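Local coordinates for chemotaxis signal transduction protein (Thermoanaerobacter tengcongensis, PDB 2QDL), which probably acts as a scaffold that couples chemoreceptors to the histidine kinase CheA in bacterial chemotaxis signalling, at residues K13-S18 with L26-V31; E22-D27 with M135-K140. All coordinates share one frame; numbering follows the deposited sequence.

How the interactions relate
Both interactions use strand 22-27, which is flanked in one sheet by strand 12-19 and strand 134-139. Interaction 1 is the antiparallel side and joins neighbours of a hairpin. Interaction 2 is the parallel side and joins residues more than a hundred positions apart. The first is only partly buried: apolar at Phe17 and Leu26, but polar where the chain turns at Asp27. The second is mostly buried, and isoleucines supply most of its second strand. Their segments share Leu26 and Asp27, and they meet where the Phe17 ring packs on Ile139. Phe17 O also probably accepts a hydrogen bond from Tyr24 N, which continues the hairpin pairing.

Interaction 1 (K13-S18 with L26-V31); sequences KIVVFS and LDIFDV
The ring of Phe17 meets Leu26 at an oblique angle. Its CE2 atom lies 4.0 Å from Leu26 CG and also close to Leu26 N. CB of Phe17 points toward 26-31, and with CG between the backbone N and the carbonyl carbon (chi1 49°) CE2 comes to lie beside Leu26. Val97, Ile84 and Ile139 also pack on Phe17. The other flat group is the Asp27 carboxylate. Its OD1 accepts from Phe29 N at 2.9 Å, on the anti side and 18° out of the carboxylate plane. This bond makes an Asx turn. OD2 forms a salt bridge with Lys12, so both oxygens are engaged.

The backbones form a beta hairpin, part of the barrel architecture of the CheW-like fold. Val15 and Leu26 are a hydrogen-bonded antiparallel pair: Val15 N reaches Leu26 O at 2.8 Å, and Leu26 N reaches Val15 O at 3.0 Å. Ile14 and Asp27 form the next, non-hydrogen-bonded pair. Beyond it Ile28 N donates to Lys13 O at 3.0 Å, nearly straight at 172°. The chain then bends away through 28-30, with Asp30 N bonded to Asp27 O.

Apolar contacts follow this bend. Val15 CG2 touches Ile28 CD1 at 3.7 Å and Val31 CG2 at 4.0 Å, so one methyl meets residues at both ends of the 28-31 bend. At the more exposed end, Ile28 CG2 rests against Lys13 CB, while the rest of the lysine chain, bent at chi2 and chi3, extends off the hairpin.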
loop_
_atom_site.group_PDB
_atom_site.type_symbol
_atom_site.label_atom_id
_atom_site.label_comp_id
_atom_site.label_asym_id
_atom_site.label_seq_id
_atom_site.Cartn_x
_atom_site.Cartn_y
_atom_site.Cartn_z
ATOM N N LYS A 13 3.336 -10.048 -10.443
ATOM C CA LYS A 13 3.735 -8.672 -10.791
ATOM C C LYS A 13 3.527 -7.779 -9.569
ATOM O O LYS A 13 2.418 -7.710 -9.023
ATOM C CB LYS A 13 2.959 -8.127 -11.987
ATOM C CG LYS A 13 2.909 -9.039 -13.199
ATOM C CD LYS A 13 3.928 -8.696 -14.257
ATOM C CE LYS A 13 3.286 -7.788 -15.343
ATOM N NZ LYS A 13 4.160 -7.620 -16.568
ATOM N N ILE A 14 4.610 -7.149 -9.118
ATOM C CA ILE A 14 4.553 -6.215 -7.999
ATOM C C ILE A 14 4.640 -4.768 -8.503
ATOM O O ILE A 14 5.525 -4.421 -9.282
ATOM C CB ILE A 14 5.691 -6.465 -6.955
ATOM C CG1 ILE A 14 5.701 -7.916 -6.465
ATOM C CG2 ILE A 14 5.535 -5.530 -5.800
ATOM C CD1 ILE A 14 4.384 -8.407 -5.966
ATOM N N VAL A 15 3.688 -3.946 -8.072
ATOM C CA VAL A 15 3.747 -2.489 -8.237
ATOM C C VAL A 15 4.611 -1.952 -7.115
ATOM O O VAL A 15 4.319 -2.170 -5.914
ATOM C CB VAL A 15 2.327 -1.868 -8.151
ATOM C CG1 VAL A 15 2.358 -0.378 -8.392
ATOM C CG2 VAL A 15 1.409 -2.558 -9.158
ATOM N N VAL A 16 5.690 -1.282 -7.525
ATOM C CA VAL A 16 6.696 -0.754 -6.623
ATOM C C VAL A 16 6.508 0.756 -6.531
ATOM O O VAL A 16 6.388 1.461 -7.546
ATOM C CB VAL A 16 8.153 -1.129 -7.069
ATOM C CG1 VAL A 16 9.204 -0.568 -6.094
ATOM C CG2 VAL A 16 8.320 -2.633 -7.161
ATOM N N PHE A 17 6.447 1.236 -5.299
ATOM C CA PHE A 17 6.261 2.620 -5.011
ATOM C C PHE A 17 7.227 3.009 -3.913
ATOM O O PHE A 17 7.748 2.166 -3.187
ATOM C CB PHE A 17 4.795 2.920 -4.616
ATOM C CG PHE A 17 4.210 1.983 -3.551
ATOM C CD1 PHE A 17 4.263 2.319 -2.200
ATOM C CD2 PHE A 17 3.611 0.785 -3.914
ATOM C CE1 PHE A 17 3.687 1.465 -1.221
ATOM C CE2 PHE A 17 3.045 -0.070 -2.960
ATOM C CZ PHE A 17 3.078 0.266 -1.622
ATOM N N SER A 18 7.495 4.300 -3.773
ATOM C CA SER A 18 8.457 4.669 -2.769
ATOM C C SER A 18 7.777 5.464 -1.663
ATOM O O SER A 18 6.755 6.090 -1.887
ATOM C CB SER A 18 9.638 5.410 -3.395
ATOM O OG SER A 18 9.203 6.560 -4.068
ATOM N N LEU A 26 3.058 -3.841 -3.772
ATOM C CA LEU A 26 1.807 -4.583 -3.707
ATOM C C LEU A 26 1.662 -5.399 -4.983
ATOM O O LEU A 26 2.097 -4.959 -6.060
ATOM C CB LEU A 26 0.608 -3.640 -3.583
ATOM C CG LEU A 26 0.391 -2.975 -2.231
ATOM C CD1 LEU A 26 -0.602 -1.779 -2.328
ATOM C CD2 LEU A 26 -0.068 -4.024 -1.182
ATOM N N ASP A 27 1.056 -6.571 -4.864
ATOM C CA ASP A 27 0.661 -7.336 -6.035
ATOM C C ASP A 27 -0.314 -6.464 -6.815
ATOM O O ASP A 27 -1.215 -5.873 -6.243
ATOM C CB ASP A 27 0.011 -8.671 -5.631
ATOM C CG ASP A 27 -0.098 -9.657 -6.799
ATOM O OD1 ASP A 27 -0.664 -9.321 -7.862
ATOM O OD2 ASP A 27 0.421 -10.779 -6.664
ATOM N N ILE A 28 -0.097 -6.367 -8.124
ATOM C CA ILE A 28 -1.021 -5.674 -9.038
ATOM C C ILE A 28 -2.487 -6.119 -8.833
ATOM O O ILE A 28 -3.398 -5.332 -9.027
ATOM C CB ILE A 28 -0.565 -5.818 -10.537
ATOM C CG1 ILE A 28 -1.443 -5.004 -11.488
ATOM C CG2 ILE A 28 -0.612 -7.281 -10.999
ATOM C CD1 ILE A 28 -1.488 -3.513 -11.225
ATOM N N PHE A 29 -2.698 -7.372 -8.430
ATOM C CA PHE A 29 -4.016 -7.899 -8.136
ATOM C C PHE A 29 -4.700 -7.090 -7.030
ATOM O O PHE A 29 -5.920 -6.946 -7.038
ATOM C CB PHE A 29 -3.898 -9.363 -7.692
ATOM C CG PHE A 29 -5.237 -10.047 -7.492
ATOM C CD1 PHE A 29 -5.983 -10.476 -8.582
ATOM C CD2 PHE A 29 -5.753 -10.238 -6.214
ATOM C CE1 PHE A 29 -7.235 -11.094 -8.396
ATOM C CE2 PHE A 29 -6.994 -10.872 -6.025
ATOM C CZ PHE A 29 -7.730 -11.292 -7.125
ATOM N N ASP A 30 -3.919 -6.572 -6.075
ATOM C CA ASP A 30 -4.462 -5.759 -4.980
ATOM C C ASP A 30 -4.591 -4.277 -5.295
ATOM O O ASP A 30 -5.207 -3.533 -4.521
ATOM C CB ASP A 30 -3.620 -5.963 -3.702
ATOM C CG ASP A 30 -3.625 -7.419 -3.255
ATOM O OD1 ASP A 30 -4.702 -8.001 -3.108
ATOM O OD2 ASP A 30 -2.559 -8.024 -3.137
ATOM N N VAL A 31 -4.003 -3.852 -6.417
ATOM C CA VAL A 31 -4.074 -2.463 -6.886
ATOM C C VAL A 31 -5.275 -2.266 -7.848
ATOM O O VAL A 31 -5.193 -2.583 -9.041
ATOM C CB VAL A 31 -2.722 -2.029 -7.568
ATOM C CG1 VAL A 31 -2.829 -0.603 -8.188
ATOM C CG2 VAL A 31 -1.546 -2.106 -6.568
#

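Interaction 2 (E22-D27 with M135-K140); sequences ELYGLD and MIIIIK
Two backbone hydrogen bonds join Gly25 to the strand beside it, in the parallel pattern where one residue bonds on both sides of its opposite number, here Ile138. Gly25 N donates to Ile137 O at 2.9 Å, and Gly25 O accepts from Ile139 N at 3.1 Å. The strands cross at 44°, in keeping with a strongly twisted, barrel-like sheet. Toward Met135 a water takes over, donating to Leu23 O at 2.7 Å and Met135 O at 3.1 Å.

The apolar contacts gather round Tyr24. Its side chain runs beside that of Ile137, with ring atom CD2 3.9 Å from Ile137 CB. Ile139 crosses obliquely, and its CD1 reaches Tyr24 CB at 3.8 Å. Leu26 CD2 lies against Ile139 O and near Ile139 CB. The lack of a side chain at Gly25 lets Ile136 CG2 lie over the Tyr24-Gly25 peptide, 3.5 Å from Gly25 N. Ile72, Ile120 and Phe17 also pack on Tyr24.

The polar end of Tyr24 bonds within its own strand. OH donates to Glu22 OE1 at 2.5 Å, with the carboxylate oxygen in the ring plane. This bond probably anchors the far end of the side chain, while packing against Ile137 and Ile139 limits the turn of the ring. With an alanine in place of Tyr24, Glu22 OE1 would probably lose its phenolic donor and a gap is likely to open beside Ile137 and Ile139.

The polar groups that cross between the strands are all backbone or water, so the side chains join this parallel pair through apolar packing.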
loop_
_atom_site.group_PDB
_atom_site.type_symbol
_atom_site.label_atom_id
_atom_site.label_comp_id
_atom_site.label_asym_id
_atom_site.label_seq_id
_atom_site.Cartn_x
_atom_site.Cartn_y
_atom_site.Cartn_z
ATOM N N GLU A 22 12.604 4.702 0.761
ATOM C CA GLU A 22 12.399 3.248 0.843
ATOM C C GLU A 22 11.397 2.715 -0.204
ATOM O O GLU A 22 10.510 3.456 -0.662
ATOM C CB GLU A 22 11.987 2.832 2.266
ATOM C CG GLU A 22 12.943 3.276 3.378
ATOM C CD GLU A 22 12.356 3.079 4.773
ATOM O OE1 GLU A 22 11.139 2.773 4.890
ATOM O OE2 GLU A 22 13.116 3.226 5.767
ATOM N N LEU A 23 11.557 1.448 -0.572
ATOM C CA LEU A 23 10.726 0.821 -1.615
ATOM C C LEU A 23 9.739 -0.139 -0.993
ATOM O O LEU A 23 10.103 -0.912 -0.104
ATOM C CB LEU A 23 11.580 0.061 -2.648
ATOM C CG LEU A 23 12.516 0.965 -3.461
ATOM C CD1 LEU A 23 13.373 0.116 -4.391
ATOM C CD2 LEU A 23 11.768 2.041 -4.242
ATOM N N TYR A 24 8.492 -0.052 -1.446
ATOM C CA TYR A 24 7.428 -0.913 -0.962
ATOM C C TYR A 24 6.710 -1.469 -2.169
ATOM O O TYR A 24 6.758 -0.862 -3.252
ATOM C CB TYR A 24 6.481 -0.120 -0.025
ATOM C CG TYR A 24 7.196 0.240 1.258
ATOM C CD1 TYR A 24 7.994 1.376 1.341
ATOM C CD2 TYR A 24 7.133 -0.600 2.362
ATOM C CE1 TYR A 24 8.683 1.686 2.500
ATOM C CE2 TYR A 24 7.810 -0.287 3.539
ATOM C CZ TYR A 24 8.586 0.844 3.588
ATOM O OH TYR A 24 9.267 1.123 4.725
ATOM N N GLY A 25 6.045 -2.607 -1.998
ATOM C CA GLY A 25 5.247 -3.139 -3.093
ATOM C C GLY A 25 3.909 -3.768 -2.753
ATOM O O GLY A 25 3.661 -4.188 -1.617
ATOM N N LEU A 26 3.058 -3.841 -3.772
ATOM C CA LEU A 26 1.807 -4.583 -3.707
ATOM C C LEU A 26 1.662 -5.399 -4.983
ATOM O O LEU A 26 2.097 -4.959 -6.060
ATOM C CB LEU A 26 0.608 -3.640 -3.583
ATOM C CG LEU A 26 0.391 -2.975 -2.231
ATOM C CD1 LEU A 26 -0.602 -1.779 -2.328
ATOM C CD2 LEU A 26 -0.068 -4.024 -1.182
ATOM N N ASP A 27 1.056 -6.571 -4.864
ATOM C CA ASP A 27 0.661 -7.336 -6.035
ATOM C C ASP A 27 -0.314 -6.464 -6.815
ATOM O O ASP A 27 -1.215 -5.873 -6.243
ATOM C CB ASP A 27 0.011 -8.671 -5.631
ATOM C CG ASP A 27 -0.098 -9.657 -6.799
ATOM O OD1 ASP A 27 -0.664 -9.321 -7.862
ATOM O OD2 ASP A 27 0.421 -10.779 -6.664
ATOM N N MET A 135 15.784 -4.003 -1.240
ATOM C CA MET A 135 14.802 -4.745 -0.448
ATOM C C MET A 135 13.436 -4.149 -0.742
ATOM O O MET A 135 13.262 -2.913 -0.737
ATOM C CB MET A 135 15.126 -4.661 1.048
ATOM C CG MET A 135 13.945 -4.992 1.968
ATOM S SD MET A 135 14.295 -4.915 3.737
ATOM C CE MET A 135 15.330 -6.391 3.985
ATOM N N ILE A 136 12.473 -5.007 -1.057
ATOM C CA ILE A 136 11.114 -4.532 -1.214
ATOM C C ILE A 136 10.201 -5.264 -0.250
ATOM O O ILE A 136 9.958 -6.446 -0.400
ATOM C CB ILE A 136 10.575 -4.680 -2.640
ATOM C CG1 ILE A 136 11.610 -4.218 -3.664
ATOM C CG2 ILE A 136 9.254 -3.885 -2.783
ATOM C CD1 ILE A 136 11.136 -4.350 -5.083
ATOM N N ILE A 137 9.665 -4.520 0.705
ATOM C CA ILE A 137 8.654 -5.021 1.608
ATOM C C ILE A 137 7.325 -4.978 0.918
ATOM O O ILE A 137 6.900 -3.934 0.442
ATOM C CB ILE A 137 8.592 -4.209 2.929
ATOM C CG1 ILE A 137 9.774 -4.610 3.809
ATOM C CG2 ILE A 137 7.256 -4.432 3.649
ATOM C CD1 ILE A 137 10.104 -3.649 4.850
ATOM N N ILE A 138 6.690 -6.145 0.848
ATOM C CA ILE A 138 5.361 -6.269 0.350
ATOM C C ILE A 138 4.447 -6.004 1.539
ATOM O O ILE A 138 4.497 -6.713 2.578
ATOM C CB ILE A 138 5.099 -7.669 -0.295
ATOM C CG1 ILE A 138 6.054 -7.884 -1.474
ATOM C CG2 ILE A 138 3.646 -7.751 -0.755
ATOM C CD1 ILE A 138 5.931 -9.231 -2.079
ATOM N N ILE A 139 3.620 -4.983 1.393
ATOM C CA ILE A 139 2.753 -4.536 2.473
ATOM C C ILE A 139 1.542 -5.450 2.636
ATOM O O ILE A 139 0.960 -5.906 1.648
ATOM C CB ILE A 139 2.302 -3.067 2.238
ATOM C CG1 ILE A 139 3.496 -2.117 2.469
ATOM C CG2 ILE A 139 0.999 -2.710 3.077
ATOM C CD1 ILE A 139 3.261 -0.706 1.920
ATOM N N LYS A 140 1.186 -5.735 3.880
ATOM C CA LYS A 140 -0.032 -6.466 4.197
ATOM C C LYS A 140 -1.090 -5.436 4.486
ATOM O O LYS A 140 -0.910 -4.569 5.351
ATOM C CB LYS A 140 0.190 -7.380 5.423
ATOM C CG LYS A 140 -1.047 -8.069 5.959
ATOM C CD LYS A 140 -0.764 -8.929 7.209
ATOM C CE LYS A 140 -0.024 -10.228 6.845
ATOM N NZ LYS A 140 0.321 -11.126 8.038
HETATM O O HOH W 1 11.830 -1.922 1.772
#